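Local coordinates for dihydroorotase (Campylobacter jejuni subsp. jejuni, PDB 3PNU), which probably catalyses the reversible cyclisation of carbamoyl aspartate to dihydroorotate with two zinc ions, a step of de novo pyrimidine synthesis, at residues M226-P234 with G274-A282; L31-M42 with M257-P266. One frame throughout, in Å; residues are numbered along the deposited sequence. Where two conformers were deposited one is given.

Contact 1: residues M226-P234 with G274-A282; sequences MNPHLFCKP and GCAAGVFSA
F231 and A277 meet where two loops of the barrel run past each other: residues 226-234 lead toward helix 239-250, while residues 274-282 lead toward helix 285-296. One backbone bond joins them: G278 N gives its hydrogen to F231 O at 2.9 Å, in the carbonyl plane on a lone pair. Glycine suits position 278, whose phi of 134° would press a CB against the carbonyl before it.

K233 can be followed outward. Its CB carries CG beside the backbone N (chi1 -64°), which brings CG to A277 CB at 3.8 Å; CD and CE then run on past the same methyl, each 4.1 Å from A277 CB, and a bend at chi4 turns NZ to G224 O of the second subunit. From another direction the F231 ring touches this methyl of A277, a predicted substrate-binding residue, with CE2 3.9 Å from A277 CB. Farther along, P228 CB packs on C275 CB at 3.4 Å, proline giving a compact, rigid surface. Water 1 sits 2.7 Å from both P228 O and G278 O and can donate to them, though more carbonyls lie close than it has protons.

One direct backbone bond and close apolar packing thus set how the loops lie.

Contact 2: residues L31-M42 with M257-P266; sequences LDMHLHLRDNQM and MFGSDSAPHP. With ZN (zinc ion), chain D.
H34 and G259 approach to 4.3 Å between CA atoms as strands 31-35 and 256-258 hand over to loops running alongside each other. M33 N bonds to F258 O on an in-plane lone pair, D261 N to H34 O at 2.7 Å, and H36 N to S262 O nearly along the C=O axis. Glycine fits at 259, since a CB there would strike H34 CB.

D32 OD1 takes S260 N (3.0 Å) and H34 N from opposite faces of its carboxylate, the second bond closing an Asx turn, while S260 OG donates to OD2 on the syn side at 2.6 Å. Gripped at both oxygens, the carboxylate cannot easily rotate.

This is the metal end of the amidohydrolase TIM barrel, where the HxH motif, H34 and H36, offers zinc two imidazole NE2 atoms and D261, the predicted active-site residue, adds carboxylate OD1 at 2.1 Å. The H34 ring stands 88° to that carboxylate, and E188 holds its ND1. Water 4 and carboxylated K116 complete the site.

R38, predicted to bind substrate, has a flat, N-H-rich guanidinium that serves two partners: NH2 meets P264 O in plane at 3.2 Å and lies over one H265 ring face, 3.6 Å from CE1. Beyond, M42 CE reaches P266 CD at 4.1 Å.

How the contacts relate
Contact 2 is buried near the centre of the chain, where strand ends of the barrel and the loops just after them carry metal ligands; contact 1 lies farther out, partly buried, among loops that also touch the second subunit. Their centres are about 13 Å apart. Segments 257-266 and 274-282 belong to the same excursion between strand 256-258 and helix 285-296, and they meet directly: V279 O and A263 N are probably hydrogen-bonded, as are A282 N and S262 OG. Contact 2 adds metal ligands and a gripped carboxylate to several backbone bonds, whereas contact 1 has a single direct one, a water and apolar packing. Predicted substrate-binding residues occur in both.

Contact 1: residues M226-P234 with G274-A282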
loop_
_atom_site.group_PDB
_atom_site.type_symbol
_atom_site.label_atom_id
_atom_site.label_comp_id
_atom_site.label_asym_id
_atom_site.label_seq_id
_atom_site.Cartn_x
_atom_site.Cartn_y
_atom_site.Cartn_z
ATOM N N MET A 226 -4.761 -3.036 6.236
ATOM C CA MET A 226 -3.620 -3.438 5.456
ATOM C C MET A 226 -3.688 -4.956 5.354
ATOM O O MET A 226 -3.750 -5.625 6.382
ATOM C CB MET A 226 -2.330 -2.994 6.138
ATOM C CG MET A 226 -1.219 -2.832 5.165
ATOM S SD MET A 226 0.284 -2.221 5.899
ATOM C CE MET A 226 0.948 -1.373 4.464
ATOM N N ASN A 227 -3.689 -5.501 4.132
ATOM C CA ASN A 227 -3.773 -6.953 3.953
ATOM C C ASN A 227 -2.508 -7.509 3.328
ATOM O O ASN A 227 -2.452 -7.717 2.131
ATOM C CB ASN A 227 -4.992 -7.335 3.122
ATOM C CG ASN A 227 -5.215 -8.850 3.063
ATOM O OD1 ASN A 227 -4.346 -9.649 3.454
ATOM N ND2 ASN A 227 -6.384 -9.245 2.570
ATOM N N PRO A 228 -1.499 -7.792 4.153
ATOM C CA PRO A 228 -0.204 -8.298 3.672
ATOM C C PRO A 228 -0.243 -9.554 2.814
ATOM O O PRO A 228 0.675 -9.776 2.020
ATOM C CB PRO A 228 0.593 -8.548 4.963
ATOM C CG PRO A 228 -0.432 -8.712 6.021
ATOM C CD PRO A 228 -1.585 -7.815 5.624
ATOM N N HIS A 229 -1.275 -10.376 2.976
ATOM C CA HIS A 229 -1.414 -11.587 2.167
ATOM C C HIS A 229 -1.746 -11.248 0.697
ATOM O O HIS A 229 -1.642 -12.115 -0.175
ATOM C CB HIS A 229 -2.464 -12.555 2.759
ATOM C CG HIS A 229 -2.088 -13.105 4.102
ATOM N ND1 HIS A 229 -0.981 -13.906 4.294
ATOM C CD2 HIS A 229 -2.683 -12.991 5.315
ATOM C CE1 HIS A 229 -0.899 -14.244 5.570
ATOM N NE2 HIS A 229 -1.919 -13.701 6.211
ATOM N N LEU A 230 -2.126 -9.993 0.433
ATOM C CA LEU A 230 -2.458 -9.543 -0.924
ATOM C C LEU A 230 -1.388 -8.579 -1.456
ATOM O O LEU A 230 -1.577 -7.928 -2.481
ATOM C CB LEU A 230 -3.806 -8.865 -0.961
ATOM C CG LEU A 230 -5.005 -9.727 -0.575
ATOM C CD1 LEU A 230 -6.305 -8.935 -0.641
ATOM C CD2 LEU A 230 -5.100 -10.986 -1.471
ATOM N N PHE A 231 -0.271 -8.504 -0.747
ATOM C CA PHE A 231 0.826 -7.640 -1.111
ATOM C C PHE A 231 1.858 -8.392 -1.950
ATOM O O PHE A 231 2.421 -9.417 -1.513
ATOM C CB PHE A 231 1.466 -7.041 0.151
ATOM C CG PHE A 231 2.758 -6.298 -0.103
ATOM C CD1 PHE A 231 2.773 -5.156 -0.889
ATOM C CD2 PHE A 231 3.958 -6.727 0.484
ATOM C CE1 PHE A 231 3.949 -4.461 -1.118
ATOM C CE2 PHE A 231 5.135 -6.049 0.272
ATOM C CZ PHE A 231 5.140 -4.900 -0.537
ATOM N N CYS A 232 2.099 -7.871 -3.154
ATOM C CA CYS A 232 3.069 -8.443 -4.074
ATOM C C CYS A 232 3.640 -7.360 -4.990
ATOM O O CYS A 232 3.209 -6.200 -4.958
ATOM C CB CYS A 232 2.397 -9.498 -4.948
ATOM S SG CYS A 232 1.135 -8.808 -6.050
ATOM N N LYS A 233 4.607 -7.775 -5.801
ATOM C CA LYS A 233 5.226 -6.934 -6.787
ATOM C C LYS A 233 4.969 -7.597 -8.145
ATOM O O LYS A 233 5.209 -8.794 -8.304
ATOM C CB LYS A 233 6.722 -6.803 -6.496
ATOM C CG LYS A 233 6.990 -6.099 -5.152
ATOM C CD LYS A 233 8.474 -5.945 -4.863
ATOM C CE LYS A 233 8.755 -5.326 -3.451
ATOM N NZ LYS A 233 8.423 -3.886 -3.362
ATOM N N PRO A 234 4.441 -6.844 -9.121
ATOM C CA PRO A 234 4.042 -5.445 -9.059
ATOM C C PRO A 234 2.757 -5.298 -8.284
ATOM O O PRO A 234 1.864 -6.135 -8.372
ATOM C CB PRO A 234 3.829 -5.076 -10.528
ATOM C CG PRO A 234 4.518 -6.168 -11.304
ATOM C CD PRO A 234 4.332 -7.365 -10.492
ATOM N N GLY A 274 4.680 -8.691 9.511
ATOM C CA GLY A 274 4.347 -8.648 8.083
ATOM C C GLY A 274 4.791 -7.343 7.420
ATOM O O GLY A 274 4.742 -6.304 8.057
ATOM N N CYS A 275 5.234 -7.381 6.157
ATOM C CA CYS A 275 5.311 -8.621 5.387
ATOM C C CYS A 275 6.090 -8.507 4.066
ATOM O O CYS A 275 6.295 -7.416 3.507
ATOM C CB CYS A 275 3.899 -9.139 5.082
ATOM S SG CYS A 275 3.834 -10.793 4.325
ATOM N N ALA A 276 6.513 -9.671 3.576
ATOM C CA ALA A 276 7.244 -9.783 2.319
ATOM C C ALA A 276 6.267 -9.878 1.146
ATOM O O ALA A 276 5.108 -10.285 1.303
ATOM C CB ALA A 276 8.171 -11.004 2.344
ATOM N N ALA A 277 6.755 -9.493 -0.025
ATOM C CA ALA A 277 5.963 -9.502 -1.249
ATOM C C ALA A 277 5.768 -10.907 -1.800
ATOM O O ALA A 277 6.686 -11.722 -1.782
ATOM C CB ALA A 277 6.638 -8.618 -2.319
ATOM N N GLY A 278 4.566 -11.180 -2.290
ATOM C CA GLY A 278 4.276 -12.458 -2.901
ATOM C C GLY A 278 2.974 -13.071 -2.448
ATOM O O GLY A 278 2.603 -12.974 -1.282
ATOM N N VAL A 279 2.275 -13.680 -3.402
ATOM C CA VAL A 279 1.051 -14.404 -3.150
ATOM C C VAL A 279 1.368 -15.843 -3.526
ATOM O O VAL A 279 1.965 -16.096 -4.569
ATOM C CB VAL A 279 -0.095 -13.910 -4.012
ATOM C CG1 VAL A 279 -1.309 -14.778 -3.796
ATOM C CG2 VAL A 279 -0.400 -12.455 -3.703
ATOM N N PHE A 280 1.012 -16.783 -2.663
ATOM C CA PHE A 280 1.244 -18.211 -2.933
ATOM C C PHE A 280 -0.090 -18.774 -3.319
ATOM O O PHE A 280 -0.849 -19.224 -2.467
ATOM C CB PHE A 280 1.815 -18.927 -1.706
ATOM C CG PHE A 280 1.895 -20.422 -1.857
ATOM C CD1 PHE A 280 2.843 -20.999 -2.690
ATOM C CD2 PHE A 280 1.034 -21.250 -1.151
ATOM C CE1 PHE A 280 2.922 -22.376 -2.828
ATOM C CE2 PHE A 280 1.108 -22.627 -1.277
ATOM C CZ PHE A 280 2.053 -23.194 -2.115
ATOM N N SER A 281 -0.364 -18.733 -4.621
ATOM C CA SER A 281 -1.650 -19.160 -5.181
ATOM C C SER A 281 -1.686 -20.566 -5.822
ATOM O O SER A 281 -2.741 -21.008 -6.252
ATOM C CB SER A 281 -2.056 -18.133 -6.245
ATOM O OG SER A 281 -1.025 -17.993 -7.226
ATOM N N ALA A 282 -0.546 -21.252 -5.883
ATOM C CA ALA A 282 -0.458 -22.576 -6.544
ATOM C C ALA A 282 -1.613 -23.514 -6.228
ATOM O O ALA A 282 -2.295 -23.985 -7.129
ATOM C CB ALA A 282 0.867 -23.250 -6.226
HETATM O O HOH W 1 2.492 -11.282 0.804
#

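Contact 2: residues L31-M42 with M257-P266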
loop_
_atom_site.group_PDB
_atom_site.type_symbol
_atom_site.label_atom_id
_atom_site.label_comp_id
_atom_site.label_asym_id
_atom_site.label_seq_id
_atom_site.Cartn_x
_atom_site.Cartn_y
_atom_site.Cartn_z
ATOM N N LEU A 31 -0.564 -24.971 -18.260
ATOM C CA LEU A 31 0.785 -24.514 -18.091
ATOM C C LEU A 31 0.823 -23.325 -17.155
ATOM O O LEU A 31 -0.019 -22.443 -17.246
ATOM C CB LEU A 31 1.334 -24.134 -19.459
ATOM C CG LEU A 31 1.498 -25.332 -20.399
ATOM C CD1 LEU A 31 1.653 -24.913 -21.871
ATOM C CD2 LEU A 31 2.678 -26.166 -19.940
ATOM N N ASP A 32 1.778 -23.323 -16.229
ATOM C CA ASP A 32 1.982 -22.175 -15.358
ATOM C C ASP A 32 3.262 -21.553 -15.861
ATOM O O ASP A 32 4.354 -22.055 -15.576
ATOM C CB ASP A 32 2.087 -22.542 -13.872
ATOM C CG ASP A 32 2.315 -21.287 -12.976
ATOM O OD1 ASP A 32 2.612 -20.200 -13.523
ATOM O OD2 ASP A 32 2.200 -21.379 -11.736
ATOM N N MET A 33 3.139 -20.457 -16.615
ATOM C CA MET A 33 4.332 -19.821 -17.232
ATOM C C MET A 33 5.145 -18.863 -16.357
ATOM O O MET A 33 6.034 -18.167 -16.864
ATOM C CB MET A 33 3.946 -19.152 -18.549
ATOM C CG MET A 33 3.247 -20.123 -19.526
ATOM S SD MET A 33 4.242 -21.577 -19.968
ATOM C CE MET A 33 5.528 -20.870 -20.996
ATOM N N HIS A 34 4.877 -18.842 -15.053
ATOM C CA HIS A 34 5.651 -17.996 -14.139
ATOM C C HIS A 34 5.518 -18.546 -12.720
ATOM O O HIS A 34 4.549 -18.251 -12.048
ATOM C CB HIS A 34 5.146 -16.536 -14.199
ATOM C CG HIS A 34 6.012 -15.566 -13.463
ATOM N ND1 HIS A 34 6.662 -14.524 -14.091
ATOM C CD2 HIS A 34 6.359 -15.491 -12.152
ATOM C CE1 HIS A 34 7.354 -13.838 -13.196
ATOM N NE2 HIS A 34 7.191 -14.405 -12.012
ATOM N N LEU A 35 6.503 -19.307 -12.256
ATOM C CA LEU A 35 6.405 -19.949 -10.951
ATOM C C LEU A 35 7.683 -19.927 -10.141
ATOM O O LEU A 35 8.759 -20.125 -10.674
ATOM C CB LEU A 35 6.007 -21.427 -11.162
ATOM C CG LEU A 35 5.715 -22.348 -9.955
ATOM C CD1 LEU A 35 4.626 -21.759 -9.058
ATOM C CD2 LEU A 35 5.299 -23.767 -10.431
ATOM N N HIS A 36 7.541 -19.700 -8.835
ATOM C CA HIS A 36 8.679 -19.732 -7.888
ATOM C C HIS A 36 8.558 -20.964 -6.996
ATOM O O HIS A 36 7.565 -21.121 -6.287
ATOM C CB HIS A 36 8.704 -18.473 -7.022
ATOM C CG HIS A 36 8.997 -17.234 -7.791
ATOM N ND1 HIS A 36 10.284 -16.838 -8.101
ATOM C CD2 HIS A 36 8.176 -16.313 -8.332
ATOM C CE1 HIS A 36 10.233 -15.721 -8.804
ATOM N NE2 HIS A 36 8.967 -15.383 -8.956
ATOM N N LEU A 37 9.560 -21.838 -7.048
ATOM C CA LEU A 37 9.572 -23.081 -6.256
ATOM C C LEU A 37 10.619 -23.069 -5.138
ATOM O O LEU A 37 10.763 -24.045 -4.393
ATOM C CB LEU A 37 9.864 -24.282 -7.164
ATOM C CG LEU A 37 8.804 -24.718 -8.165
ATOM C CD1 LEU A 37 9.332 -25.901 -9.007
ATOM C CD2 LEU A 37 7.522 -25.076 -7.444
ATOM N N ARG A 38 11.367 -21.977 -5.039
ATOM C CA ARG A 38 12.384 -21.833 -4.001
ATOM C C ARG A 38 13.413 -22.973 -4.062
ATOM O O ARG A 38 13.882 -23.325 -5.151
ATOM C CB ARG A 38 11.725 -21.748 -2.622
ATOM C CG ARG A 38 10.678 -20.653 -2.492
ATOM C CD ARG A 38 11.221 -19.270 -2.911
ATOM N NE ARG A 38 10.204 -18.246 -2.702
ATOM C CZ ARG A 38 10.263 -17.011 -3.188
ATOM N NH1 ARG A 38 11.284 -16.631 -3.944
ATOM N NH2 ARG A 38 9.278 -16.158 -2.928
ATOM N N ASP A 39 13.778 -23.552 -2.915
ATOM C CA ASP A 39 14.772 -24.618 -2.935
ATOM C C ASP A 39 14.801 -25.404 -1.635
ATOM O O ASP A 39 14.038 -25.136 -0.713
ATOM C CB ASP A 39 16.157 -24.009 -3.177
ATOM C CG ASP A 39 17.108 -24.980 -3.831
ATOM O OD1 ASP A 39 16.699 -26.141 -4.023
ATOM O OD2 ASP A 39 18.245 -24.580 -4.181
ATOM N N ASN A 40 15.684 -26.399 -1.596
ATOM C CA ASN A 40 15.919 -27.193 -0.411
ATOM C C ASN A 40 14.603 -27.681 0.163
ATOM O O ASN A 40 13.778 -28.218 -0.573
ATOM C CB ASN A 40 16.706 -26.359 0.601
ATOM C CG ASN A 40 17.942 -25.725 -0.007
ATOM O OD1 ASN A 40 18.565 -26.276 -0.921
ATOM N ND2 ASN A 40 18.307 -24.556 0.502
ATOM N N GLN A 41 14.381 -27.462 1.457
ATOM C CA GLN A 41 13.175 -27.958 2.115
ATOM C C GLN A 41 11.875 -27.300 1.647
ATOM O O GLN A 41 10.834 -27.956 1.577
ATOM C CB GLN A 41 13.336 -27.886 3.645
ATOM C CG GLN A 41 14.359 -28.919 4.206
ATOM C CD GLN A 41 15.821 -28.646 3.843
ATOM O OE1 GLN A 41 16.297 -27.515 3.935
ATOM N NE2 GLN A 41 16.548 -29.700 3.466
ATOM N N MET A 42 11.936 -26.013 1.321
ATOM C CA MET A 42 10.749 -25.291 0.847
ATOM C C MET A 42 10.231 -25.913 -0.467
ATOM O O MET A 42 9.026 -26.121 -0.660
ATOM C CB MET A 42 11.070 -23.793 0.651
ATOM C CG MET A 42 9.876 -22.962 0.136
ATOM S SD MET A 42 8.453 -22.903 1.239
ATOM C CE MET A 42 9.136 -21.871 2.555
ATOM N N MET A 257 -0.570 -15.275 -21.720
ATOM C CA MET A 257 -0.468 -16.624 -21.177
ATOM C C MET A 257 -0.630 -16.545 -19.681
ATOM O O MET A 257 -0.253 -15.560 -19.071
ATOM C CB MET A 257 0.919 -17.188 -21.461
ATOM C CG MET A 257 1.252 -17.384 -22.930
ATOM S SD MET A 257 3.029 -17.543 -23.226
ATOM C CE MET A 257 3.571 -15.843 -23.165
ATOM N N PHE A 258 -1.190 -17.573 -19.067
ATOM C CA PHE A 258 -1.316 -17.543 -17.633
ATOM C C PHE A 258 0.029 -17.831 -16.992
ATOM O O PHE A 258 0.746 -18.741 -17.405
ATOM C CB PHE A 258 -2.345 -18.534 -17.133
ATOM C CG PHE A 258 -2.303 -18.712 -15.666
ATOM C CD1 PHE A 258 -2.840 -17.763 -14.838
ATOM C CD2 PHE A 258 -1.701 -19.820 -15.115
ATOM C CE1 PHE A 258 -2.786 -17.918 -13.459
ATOM C CE2 PHE A 258 -1.651 -19.986 -13.745
ATOM C CZ PHE A 258 -2.187 -19.021 -12.923
ATOM N N GLY A 259 0.363 -17.008 -16.006
ATOM C CA GLY A 259 1.596 -17.111 -15.218
ATOM C C GLY A 259 1.178 -16.678 -13.821
ATOM O O GLY A 259 0.810 -15.528 -13.612
ATOM N N SER A 260 1.232 -17.590 -12.863
ATOM C CA SER A 260 0.723 -17.296 -11.527
ATOM C C SER A 260 1.583 -16.384 -10.698
ATOM O O SER A 260 1.101 -15.695 -9.844
ATOM C CB SER A 260 0.616 -18.595 -10.729
ATOM O OG SER A 260 1.930 -19.099 -10.440
ATOM N N ASP A 261 2.873 -16.426 -10.946
ATOM C CA ASP A 261 3.845 -15.744 -10.098
ATOM C C ASP A 261 3.618 -16.217 -8.653
ATOM O O ASP A 261 3.783 -15.442 -7.726
ATOM C CB ASP A 261 3.763 -14.217 -10.202
ATOM C CG ASP A 261 4.938 -13.511 -9.520
ATOM O OD1 ASP A 261 6.097 -14.014 -9.537
ATOM O OD2 ASP A 261 4.695 -12.419 -8.985
ATOM N N SER A 262 3.228 -17.483 -8.475
ATOM C CA SER A 262 3.021 -18.048 -7.136
ATOM C C SER A 262 4.337 -17.983 -6.414
ATOM O O SER A 262 5.328 -18.541 -6.881
ATOM C CB SER A 262 2.530 -19.486 -7.191
ATOM O OG SER A 262 2.361 -20.039 -5.893
ATOM N N ALA A 263 4.348 -17.281 -5.281
ATOM C CA ALA A 263 5.569 -17.072 -4.511
ATOM C C ALA A 263 5.300 -17.152 -3.017
ATOM O O ALA A 263 4.741 -16.235 -2.421
ATOM C CB ALA A 263 6.171 -15.715 -4.859
ATOM N N PRO A 264 5.722 -18.251 -2.399
ATOM C CA PRO A 264 5.498 -18.437 -0.989
ATOM C C PRO A 264 6.547 -17.787 -0.104
ATOM O O PRO A 264 7.695 -17.570 -0.514
ATOM C CB PRO A 264 5.636 -19.948 -0.842
ATOM C CG PRO A 264 6.725 -20.283 -1.807
ATOM C CD PRO A 264 6.568 -19.323 -2.959
ATOM N N HIS A 265 6.128 -17.487 1.113
ATOM C CA HIS A 265 7.015 -16.976 2.124
ATOM C C HIS A 265 6.719 -17.701 3.429
ATOM O O HIS A 265 5.547 -17.917 3.777
ATOM C CB HIS A 265 6.898 -15.466 2.276
ATOM C CG HIS A 265 7.489 -14.718 1.127
ATOM N ND1 HIS A 265 8.849 -14.527 0.991
ATOM C CD2 HIS A 265 6.914 -14.126 0.052
ATOM C CE1 HIS A 265 9.085 -13.847 -0.117
ATOM N NE2 HIS A 265 7.928 -13.590 -0.704
ATOM N N PRO A 266 7.785 -18.101 4.140
ATOM C CA PRO A 266 7.590 -18.780 5.416
ATOM C C PRO A 266 7.059 -17.823 6.475
ATOM O O PRO A 266 7.629 -16.753 6.673
ATOM C CB PRO A 266 9.001 -19.279 5.784
ATOM C CG PRO A 266 9.953 -18.421 5.005
ATOM C CD PRO A 266 9.212 -17.928 3.789
HETATM ZN ZN ZN D . 8.119 -13.769 -10.225
HETATM O O HOH W 2 -0.185 -20.850 -19.508
HETATM O O HOH W 3 4.649 -21.350 -5.705
HETATM O O HOH W 4 7.337 -11.561 -9.662
#